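Local structure of fluoroacetyl-CoA thioesterase FlK (Streptomyces cattleya, 3KVU) at residues 66-71 and 121-126; 43-48 and 72-77. The protein hydrolyses fluoroacetyl-CoA to fluoroacetate and CoA before it can react with citrate synthase, and so confers resistance to fluoroacetate. The protein carries 1 engineered substitution. One frame throughout, in Å; residues are numbered along the deposited sequence.

Interaction 1: 66-71 and 121-126. With ACO (acetyl coenzyme *a), chain F.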
ATOM      1  N   GLY A  66      -0.049   0.542  20.911  1.00 22.50           N
ATOM      2  CA  GLY A  66      -0.573   0.588  19.556  1.00 22.58           C
ATOM      3  C   GLY A  66       0.399  -0.150  18.686  1.00 21.62           C
ATOM      4  O   GLY A  66       1.312  -0.853  19.210  1.00 22.01           O
ATOM      5  N   SER A  67       0.252   0.039  17.363  1.00 21.65           N
ATOM      6  CA  SER A  67       1.235  -0.503  16.405  1.00 21.39           C
ATOM      7  C   SER A  67       1.258   0.222  15.053  1.00 20.43           C
ATOM      8  O   SER A  67       0.300   0.942  14.640  1.00 21.60           O
ATOM      9  CB  SER A  67       0.978  -1.961  16.106  1.00 21.30           C
ATOM     10  OG  SER A  67      -0.068  -1.940  15.154  1.00 22.46           O
ATOM     11  N   LEU A  68       2.349  -0.005  14.366  1.00 20.17           N
ATOM     12  CA  LEU A  68       2.605   0.587  13.026  1.00 19.72           C
ATOM     13  C   LEU A  68       3.098  -0.544  12.101  1.00 18.49           C
ATOM     14  O   LEU A  68       3.786  -1.433  12.540  1.00 17.11           O
ATOM     15  CB  LEU A  68       3.670   1.714  13.144  1.00 21.69           C
ATOM     16  CG  LEU A  68       3.362   2.904  14.107  1.00 23.78           C
ATOM     17  CD1 LEU A  68       4.496   3.898  14.202  1.00 29.06           C
ATOM     18  CD2 LEU A  68       2.062   3.670  13.816  1.00 24.86           C
ATOM     19  N   GLY A  69       2.743  -0.505  10.818  1.00 19.24           N
ATOM     20  CA  GLY A  69       3.398  -1.412   9.823  1.00 16.88           C
ATOM     21  C   GLY A  69       4.812  -1.083   9.457  1.00 16.45           C
ATOM     22  O   GLY A  69       5.141   0.037   9.206  1.00 20.08           O
ATOM     23  N   THR A  70       5.678  -2.063   9.447  1.00 17.92           N
ATOM     24  CA  THR A  70       7.045  -1.800   9.266  1.00 19.10           C
ATOM     25  C   THR A  70       7.510  -2.422   7.984  1.00 19.98           C
ATOM     26  O   THR A  70       8.505  -1.970   7.459  1.00 19.97           O
ATOM     27  CB  THR A  70       7.824  -2.279  10.469  1.00 20.76           C
ATOM     28  OG1 THR A  70       7.341  -3.564  10.817  1.00 18.02           O
ATOM     29  CG2 THR A  70       7.531  -1.385  11.671  1.00 18.01           C
ATOM     30  N   ALA A  71       6.768  -3.412   7.433  1.00 20.79           N
ATOM     31  CA  ALA A  71       7.096  -4.005   6.116  1.00 19.28           C
ATOM     32  C   ALA A  71       5.822  -4.504   5.467  1.00 21.81           C
ATOM     33  O   ALA A  71       4.922  -4.960   6.178  1.00 21.28           O
ATOM     34  CB  ALA A  71       8.137  -5.139   6.247  1.00 20.76           C
ATOM     35  N   ALA A 121       5.023  -3.327  14.224  1.00 22.67           N
ATOM     36  CA  ALA A 121       5.817  -3.121  15.439  1.00 22.41           C
ATOM     37  C   ALA A 121       4.895  -2.629  16.534  1.00 22.42           C
ATOM     38  O   ALA A 121       4.112  -1.690  16.296  1.00 23.71           O
ATOM     39  CB  ALA A 121       6.915  -2.110  15.192  1.00 23.43           C
ATOM     40  N   VAL A 122       4.939  -3.263  17.722  1.00 21.72           N
ATOM     41  CA  VAL A 122       4.074  -2.756  18.789  1.00 21.56           C
ATOM     42  C   VAL A 122       4.724  -1.491  19.356  1.00 21.17           C
ATOM     43  O   VAL A 122       5.920  -1.496  19.631  1.00 22.31           O
ATOM     44  CB  VAL A 122       3.868  -3.773  19.910  1.00 21.99           C
ATOM     45  CG1 VAL A 122       3.137  -3.128  21.024  1.00 23.12           C
ATOM     46  CG2 VAL A 122       3.108  -4.950  19.418  1.00 20.43           C
ATOM     47  N   ILE A 123       3.959  -0.435  19.528  1.00 18.92           N
ATOM     48  CA  ILE A 123       4.527   0.776  20.084  1.00 19.93           C
ATOM     49  C   ILE A 123       3.746   1.284  21.304  1.00 20.01           C
ATOM     50  O   ILE A 123       2.617   0.863  21.525  1.00 18.37           O
ATOM     51  CB  ILE A 123       4.518   1.913  19.077  1.00 18.33           C
ATOM     52  CG1 ILE A 123       3.078   2.108  18.528  1.00 19.69           C
ATOM     53  CG2 ILE A 123       5.706   1.706  18.093  1.00 20.75           C
ATOM     54  CD1 ILE A 123       2.684   3.564  18.065  1.00 18.75           C
ATOM     55  N   HIS A 124       4.367   2.224  22.027  1.00 20.03           N
ATOM     56  CA  HIS A 124       3.660   3.062  23.000  1.00 21.48           C
ATOM     57  C   HIS A 124       3.143   4.379  22.416  1.00 20.62           C
ATOM     58  O   HIS A 124       3.907   5.282  22.031  1.00 22.88           O
ATOM     59  CB  HIS A 124       4.605   3.259  24.194  1.00 21.43           C
ATOM     60  CG  HIS A 124       4.813   2.016  25.009  1.00 23.35           C
ATOM     61  ND1 HIS A 124       5.982   1.270  24.975  1.00 21.02           N
ATOM     62  CD2 HIS A 124       3.999   1.399  25.898  1.00 24.69           C
ATOM     63  CE1 HIS A 124       5.859   0.239  25.789  1.00 22.61           C
ATOM     64  NE2 HIS A 124       4.661   0.284  26.342  1.00 23.10           N
ATOM     65  N   LEU A 125       1.834   4.535  22.361  1.00 22.10           N
ATOM     66  CA  LEU A 125       1.208   5.598  21.596  1.00 21.76           C
ATOM     67  C   LEU A 125       1.527   7.044  22.040  1.00 23.20           C
ATOM     68  O   LEU A 125       1.851   7.914  21.216  1.00 23.12           O
ATOM     69  CB  LEU A 125      -0.312   5.405  21.630  1.00 21.38           C
ATOM     70  CG  LEU A 125      -0.967   4.478  20.622  1.00 20.59           C
ATOM     71  CD1 LEU A 125      -2.445   4.542  20.829  1.00 21.36           C
ATOM     72  CD2 LEU A 125      -0.648   4.946  19.218  1.00 23.49           C
ATOM     73  N   GLU A 126       1.381   7.337  23.342  1.00 22.49           N
ATOM     74  CA  GLU A 126       1.653   8.694  23.822  1.00 22.87           C
ATOM     75  C   GLU A 126       3.117   9.043  23.575  1.00 21.66           C
ATOM     76  O   GLU A 126       3.448  10.133  23.117  1.00 22.09           O
ATOM     77  CB  GLU A 126       1.348   8.827  25.314  1.00 23.33           C
ATOM     78  CG  GLU A 126      -0.066   9.272  25.598  1.00 24.40           C
ATOM     79  CD  GLU A 126      -0.268   9.648  27.080  1.00 27.45           C
ATOM     80  OE1 GLU A 126      -0.806   8.804  27.856  1.00 26.64           O
ATOM     81  OE2 GLU A 126       0.173  10.761  27.447  1.00 32.01           O
TER
HETATM   82  N1A ACO F 200      11.392   7.924  13.506  1.00110.65           N
HETATM   83  C2A ACO F 200      10.550   7.776  14.541  1.00111.26           C
HETATM   84  N3A ACO F 200      10.928   7.282  15.754  1.00111.78           N
HETATM   85  C4A ACO F 200      12.206   6.882  16.044  1.00111.46           C
HETATM   86  C5A ACO F 200      13.186   7.018  14.945  1.00111.40           C
HETATM   87  C6A ACO F 200      12.699   7.569  13.640  1.00111.02           C
HETATM   88  N6A ACO F 200      13.551   7.715  12.599  1.00111.09           N
HETATM   89  N7A ACO F 200      14.363   6.569  15.436  1.00111.78           N
HETATM   90  C8A ACO F 200      14.164   6.185  16.727  1.00111.42           C
HETATM   91  N9A ACO F 200      12.881   6.384  17.123  1.00111.05           N
HETATM   92  C1B ACO F 200      12.352   6.015  18.505  1.00110.21           C
HETATM   93  C2B ACO F 200      12.842   6.689  19.819  1.00109.18           C
HETATM   94  O2B ACO F 200      14.202   6.442  20.230  1.00106.88           O
HETATM   95  C3B ACO F 200      11.807   6.200  20.844  1.00109.56           C
HETATM   96  O3B ACO F 200      12.151   4.879  21.331  1.00113.28           O
HETATM   97  P3B ACO F 200      12.037   4.311  22.858  1.00115.03           P
HETATM   98  O7A ACO F 200      12.393   5.576  23.621  1.00114.95           O
HETATM   99  O8A ACO F 200      10.613   3.786  22.973  1.00115.07           O
HETATM  100  O9A ACO F 200      13.037   3.176  23.046  1.00114.31           O
HETATM  101  C4B ACO F 200      10.512   6.225  19.991  1.00107.44           C
HETATM  102  O4B ACO F 200      10.919   6.097  18.600  1.00108.58           O
HETATM  103  C5B ACO F 200       9.297   5.315  20.369  1.00102.24           C
HETATM  104  O5B ACO F 200       9.437   3.895  20.139  1.00 96.17           O
HETATM  105  P1A ACO F 200       9.595   3.181  18.674  1.00 92.64           P
HETATM  106  O1A ACO F 200       9.033   4.192  17.704  1.00 91.82           O
HETATM  107  O2A ACO F 200       8.903   1.844  18.807  1.00 92.47           O
HETATM  108  O3A ACO F 200      11.229   2.932  18.446  1.00 87.09           O
HETATM  109  P2A ACO F 200      12.231   2.332  17.253  1.00 83.28           P
HETATM  110  O4A ACO F 200      12.380   0.832  17.408  1.00 83.37           O
HETATM  111  O5A ACO F 200      13.526   3.157  17.213  1.00 82.35           O
HETATM  112  O6A ACO F 200      11.569   2.472  15.775  1.00 73.97           O
HETATM  113  CBP ACO F 200       9.260   2.192  15.091  1.00 52.66           C
HETATM  114  CCP ACO F 200      10.615   1.515  15.310  1.00 60.08           C
HETATM  115  CDP ACO F 200       8.048   1.363  14.670  1.00 50.49           C
HETATM  116  CEP ACO F 200       9.162   3.714  15.114  1.00 51.19           C
HETATM  117  CAP ACO F 200       9.505   2.192  13.555  1.00 47.93           C
HETATM  118  OAP ACO F 200      10.849   2.037  13.075  1.00 51.03           O
HETATM  119  C9P ACO F 200       8.914   3.292  12.736  1.00 41.25           C
HETATM  120  O9P ACO F 200       8.657   4.461  13.057  1.00 37.75           O
HETATM  121  N8P ACO F 200       8.697   2.751  11.556  1.00 37.08           N
HETATM  122  C7P ACO F 200       8.094   3.364  10.421  1.00 34.54           C
HETATM  123  C6P ACO F 200       6.949   4.112  11.047  1.00 35.23           C
HETATM  124  C5P ACO F 200       5.789   3.860  10.172  1.00 33.81           C
HETATM  125  O5P ACO F 200       5.671   2.732   9.724  1.00 37.03           O
HETATM  126  N4P ACO F 200       4.964   4.865   9.968  1.00 32.76           N
HETATM  127  C3P ACO F 200       3.773   4.799   9.125  1.00 39.12           C
HETATM  128  C2P ACO F 200       3.340   3.363   9.062  1.00 36.48           C
HETATM  129  S1P ACO F 200       1.755   3.407   9.814  1.00 49.28           S
HETATM  130  C   ACO F 200       0.756   2.488   8.909  1.00 44.37           C
HETATM  131  O   ACO F 200      -0.146   3.098   8.410  1.00 43.65           O
HETATM  132  CH3 ACO F 200       0.975   1.028   8.757  1.00 44.89           C
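A121 meets L68 through both of its backbone polar atoms: A121 N donates to L68 O at 2.8 Å, and L68 N returns a bond to A121 O at 3.1 Å. Its methyl sits between protein and ligand, with A121 CB 3.6 Å from T70 CG2 and close to the CDP methyl of one bound acetyl-CoA. V122 comes next, opposite S67 in a non-hydrogen-bonded pair. Its CG1, anti to the backbone N (chi1 173°), lies 3.4 Å from G66 O, while S67 OG is hydrogen-bonded to R120, a substrate-binding residue. These pairs join strand 65-75 to strand 112-124 in the antiparallel hot-dog sheet, which runs on into the second subunit past strand 65-75. I123 closes a second hydrogen-bonded pair: I123 N donates to G66 O at 2.7 Å, and G66 N binds I123 O at 2.8 Å. The I123 side chain crosses L68 at about a right angle, CD1 to L68 CG at 4.1 Å, and both side chains also touch F128 of helix 125-135 and P37 of the second subunit. I123 CG2 approaches the ligand's O2A. Past H124, the N-cap of helix 125-135, L125 lays its CG 4.1 Å from G66 N.

Interaction 2: 43-48 and 72-77. With ACO (acetyl coenzyme *a), chain E.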
ATOM      1  N   GLY A  43      -2.691   0.216  -2.934  1.00 22.94           N
ATOM      2  CA  GLY A  43      -2.528   0.877  -1.666  1.00 25.14           C
ATOM      3  C   GLY A  43      -3.696   0.681  -0.713  1.00 25.92           C
ATOM      4  O   GLY A  43      -3.467   0.500   0.498  1.00 27.16           O
ATOM      5  N   PHE A  44      -4.918   0.850  -1.227  1.00 25.51           N
ATOM      6  CA  PHE A  44      -6.136   0.518  -0.518  1.00 24.53           C
ATOM      7  C   PHE A  44      -6.194  -0.956  -0.108  1.00 25.52           C
ATOM      8  O   PHE A  44      -6.703  -1.288   0.965  1.00 26.35           O
ATOM      9  CB  PHE A  44      -7.336   0.856  -1.339  1.00 24.17           C
ATOM     10  CG  PHE A  44      -7.662   2.287  -1.313  1.00 23.48           C
ATOM     11  CD1 PHE A  44      -7.701   2.981  -0.091  1.00 26.01           C
ATOM     12  CD2 PHE A  44      -7.847   2.966  -2.462  1.00 21.14           C
ATOM     13  CE1 PHE A  44      -7.958   4.332  -0.066  1.00 23.33           C
ATOM     14  CE2 PHE A  44      -8.120   4.333  -2.455  1.00 23.72           C
ATOM     15  CZ  PHE A  44      -8.175   5.022  -1.251  1.00 23.69           C
ATOM     16  N   MET A  45      -5.649  -1.835  -0.938  1.00 24.29           N
ATOM     17  CA  MET A  45      -5.535  -3.237  -0.594  1.00 24.59           C
ATOM     18  C   MET A  45      -4.567  -3.495   0.511  1.00 23.74           C
ATOM     19  O   MET A  45      -4.928  -4.161   1.485  1.00 23.89           O
ATOM     20  CB  MET A  45      -5.167  -4.109  -1.789  1.00 22.45           C
ATOM     21  CG  MET A  45      -5.223  -5.540  -1.462  1.00 25.43           C
ATOM     22  SD  MET A  45      -4.621  -6.670  -2.761  1.00 26.34           S
ATOM     23  CE  MET A  45      -2.873  -6.209  -2.871  1.00 23.87           C
ATOM     24  N   VAL A  46      -3.331  -3.008   0.361  1.00 22.89           N
ATOM     25  CA  VAL A  46      -2.392  -2.920   1.468  1.00 22.01           C
ATOM     26  C   VAL A  46      -3.057  -2.452   2.796  1.00 22.81           C
ATOM     27  O   VAL A  46      -2.831  -3.056   3.823  1.00 24.28           O
ATOM     28  CB  VAL A  46      -1.123  -2.009   1.075  1.00 22.57           C
ATOM     29  CG1 VAL A  46      -0.375  -1.518   2.312  1.00 19.70           C
ATOM     30  CG2 VAL A  46      -0.165  -2.779   0.218  1.00 20.80           C
ATOM     31  N   GLY A  47      -3.847  -1.366   2.760  1.00 22.26           N
ATOM     32  CA  GLY A  47      -4.450  -0.801   3.941  1.00 22.13           C
ATOM     33  C   GLY A  47      -5.491  -1.690   4.589  1.00 23.87           C
ATOM     34  O   GLY A  47      -5.745  -1.570   5.799  1.00 21.35           O
ATOM     35  N   LEU A  48      -6.090  -2.563   3.750  1.00 23.54           N
ATOM     36  CA  LEU A  48      -7.039  -3.596   4.167  1.00 23.44           C
ATOM     37  C   LEU A  48      -6.353  -4.763   4.776  1.00 23.43           C
ATOM     38  O   LEU A  48      -6.757  -5.229   5.843  1.00 23.54           O
ATOM     39  CB  LEU A  48      -7.921  -4.055   3.002  1.00 24.04           C
ATOM     40  CG  LEU A  48      -9.180  -4.909   3.305  1.00 23.65           C
ATOM     41  CD1 LEU A  48     -10.183  -4.113   4.130  1.00 20.80           C
ATOM     42  CD2 LEU A  48      -9.824  -5.457   1.965  1.00 19.81           C
ATOM     43  N   ILE A  72       5.706  -4.385   4.133  1.00 20.50           N
ATOM     44  CA  ILE A  72       4.618  -5.013   3.366  1.00 20.84           C
ATOM     45  C   ILE A  72       5.189  -5.703   2.127  1.00 21.33           C
ATOM     46  O   ILE A  72       6.059  -5.141   1.456  1.00 21.15           O
ATOM     47  CB  ILE A  72       3.424  -4.056   3.068  1.00 20.39           C
ATOM     48  CG1 ILE A  72       2.274  -4.850   2.405  1.00 22.23           C
ATOM     49  CG2 ILE A  72       3.807  -2.747   2.278  1.00 21.82           C
ATOM     50  CD1 ILE A  72       1.284  -5.529   3.436  1.00 19.86           C
ATOM     51  N   CYS A  73       4.808  -6.942   1.856  1.00 20.87           N
ATOM     52  CA  CYS A  73       5.391  -7.631   0.681  1.00 21.58           C
ATOM     53  C   CYS A  73       4.318  -8.493   0.074  1.00 20.85           C
ATOM     54  O   CYS A  73       4.038  -9.539   0.606  1.00 21.55           O
ATOM     55  CB  CYS A  73       6.600  -8.436   1.081  1.00 21.28           C
ATOM     56  SG  CYS A  73       7.643  -8.896  -0.269  1.00 25.47           S
ATOM     57  N   VAL A  74       3.620  -7.991  -0.935  1.00 18.53           N
ATOM     58  CA  VAL A  74       2.442  -8.703  -1.415  1.00 18.81           C
ATOM     59  C   VAL A  74       2.479  -8.687  -2.937  1.00 20.21           C
ATOM     60  O   VAL A  74       3.128  -7.789  -3.564  1.00 18.57           O
ATOM     61  CB  VAL A  74       1.108  -8.060  -0.929  1.00 16.38           C
ATOM     62  CG1 VAL A  74       0.891  -8.267   0.640  1.00 19.71           C
ATOM     63  CG2 VAL A  74       1.127  -6.663  -1.187  1.00 17.39           C
ATOM     64  N   THR A  75       1.773  -9.649  -3.536  1.00 20.19           N
ATOM     65  CA  THR A  75       1.384  -9.565  -4.972  1.00 20.69           C
ATOM     66  C   THR A  75      -0.015  -8.959  -5.077  1.00 21.26           C
ATOM     67  O   THR A  75      -0.732  -8.870  -4.102  1.00 22.74           O
ATOM     68  CB  THR A  75       1.357 -10.945  -5.518  1.00 19.73           C
ATOM     69  OG1 THR A  75       0.445 -11.701  -4.738  1.00 23.72           O
ATOM     70  CG2 THR A  75       2.727 -11.578  -5.392  1.00 18.80           C
ATOM     71  N   HIS A  76      -0.365  -8.444  -6.235  1.00 19.91           N
ATOM     72  CA  HIS A  76      -1.678  -8.043  -6.523  1.00 19.70           C
ATOM     73  C   HIS A  76      -1.912  -8.766  -7.905  1.00 21.35           C
ATOM     74  O   HIS A  76      -1.506  -8.298  -8.988  1.00 21.06           O
ATOM     75  CB  HIS A  76      -1.740  -6.534  -6.587  1.00 18.42           C
ATOM     76  CG  HIS A  76      -3.134  -6.013  -6.485  1.00 21.23           C
ATOM     77  ND1 HIS A  76      -3.421  -4.679  -6.306  1.00 17.66           N
ATOM     78  CD2 HIS A  76      -4.326  -6.667  -6.481  1.00 18.70           C
ATOM     79  CE1 HIS A  76      -4.736  -4.519  -6.266  1.00 22.98           C
ATOM     80  NE2 HIS A  76      -5.305  -5.716  -6.378  1.00 23.78           N
ATOM     81  N   THR A  77      -2.524  -9.941  -7.841  1.00 22.24           N
ATOM     82  CA  THR A  77      -2.623 -10.827  -8.994  1.00 24.67           C
ATOM     83  C   THR A  77      -3.924 -10.906  -9.782  1.00 25.44           C
ATOM     84  O   THR A  77      -3.970 -11.600 -10.799  1.00 26.71           O
ATOM     85  CB  THR A  77      -2.166 -12.211  -8.598  1.00 24.39           C
ATOM     86  OG1 THR A  77      -3.046 -12.718  -7.587  1.00 25.04           O
ATOM     87  CG2 THR A  77      -0.846 -12.046  -8.014  1.00 25.27           C
TER
HETATM   88  CAP ACO E 201      -1.762 -10.456 -12.823  1.00 46.38           C
HETATM   89  OAP ACO E 201      -0.588 -10.489 -11.944  1.00 48.50           O
HETATM   90  C9P ACO E 201      -2.540  -9.148 -12.964  1.00 43.06           C
HETATM   91  O9P ACO E 201      -2.580  -8.608 -14.069  1.00 47.54           O
HETATM   92  N8P ACO E 201      -3.148  -8.648 -11.873  1.00 38.48           N
HETATM   93  C7P ACO E 201      -3.968  -7.467 -11.696  1.00 34.27           C
HETATM   94  C6P ACO E 201      -3.349  -6.706 -10.535  1.00 33.49           C
HETATM   95  C5P ACO E 201      -4.177  -5.488 -10.155  1.00 38.10           C
HETATM   96  O5P ACO E 201      -5.377  -5.445 -10.059  1.00 39.55           O
HETATM   97  N4P ACO E 201      -3.659  -4.326  -9.857  1.00 41.11           N
HETATM   98  C3P ACO E 201      -4.670  -3.336  -9.559  1.00 46.56           C
HETATM   99  C2P ACO E 201      -3.912  -2.289  -8.830  1.00 48.84           C
HETATM  100  S1P ACO E 201      -3.568  -0.930  -9.894  1.00 54.96           S
HETATM  101  C   ACO E 201      -2.906  -0.135  -8.639  1.00 52.03           C
HETATM  102  O   ACO E 201      -3.625   0.576  -7.956  1.00 47.81           O
HETATM  103  CH3 ACO E 201      -1.465  -0.486  -8.447  1.00 53.52           C
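M45 reaches H76 with CG anti to its backbone N (chi1 -173°) and an extended chain that bends only at the sulfur (chi3 64°), which turns the terminal methyl toward the strand. The H76 ring is swung out to meet it, its own CG likewise anti to the backbone N (chi1 -163°). The setting is the hot-dog fold, in which the long helix 42-57 packs against the curved antiparallel sheet; 43-48 is an early part of that helix, and 72-77 is the end of strand 65-75 and the loop after it. Both the sulfur and the methyl of M45 lie over one face of the imidazole, SD and CE each 3.8 Å from the ring centroid, a sulfur-aromatic and a CH-pi contact together. The same methyl lies 3.6 Å from T75 O. Over the opposite face runs the pantetheine arm of a bound acetyl-CoA, with its C3P 3.5 Å from H76 CE1, so the active-site ring is sandwiched between methionine and ligand. Its rotation is further fixed by a hydrogen bond between H76 ND1 and S42 OG, another active-site group. Behind the ring the contact becomes purely apolar, and V74, which points at the helix, also packs on I72 of the second subunit, whose strand continues the sheet across the interface. V46 fills the helix side there: its CG2 lies 3.9 Å from I72 CG1 and 4.3 Å from V74 CG2.

Strand 65-75 carries both contacts: interaction 1 joins its first half to strand 112-124, and interaction 2 sets its end against helix 42-57. Their centres are 19 Å apart, and each faces a different acetyl-CoA. The acetyl-CoA at H76 is also hydrogen-bonded to G69 O of the second subunit, and that G69 packs on H76, so this pocket is built from both chains. The site at G69 in interaction 1 is probably its counterpart, completed by H76 of the second subunit. E50, an active-site residue, adjoins interaction 2, its side chain about 3 Å from that of V46, and is farther, about 8 Å, from that of S67 (nearest atoms).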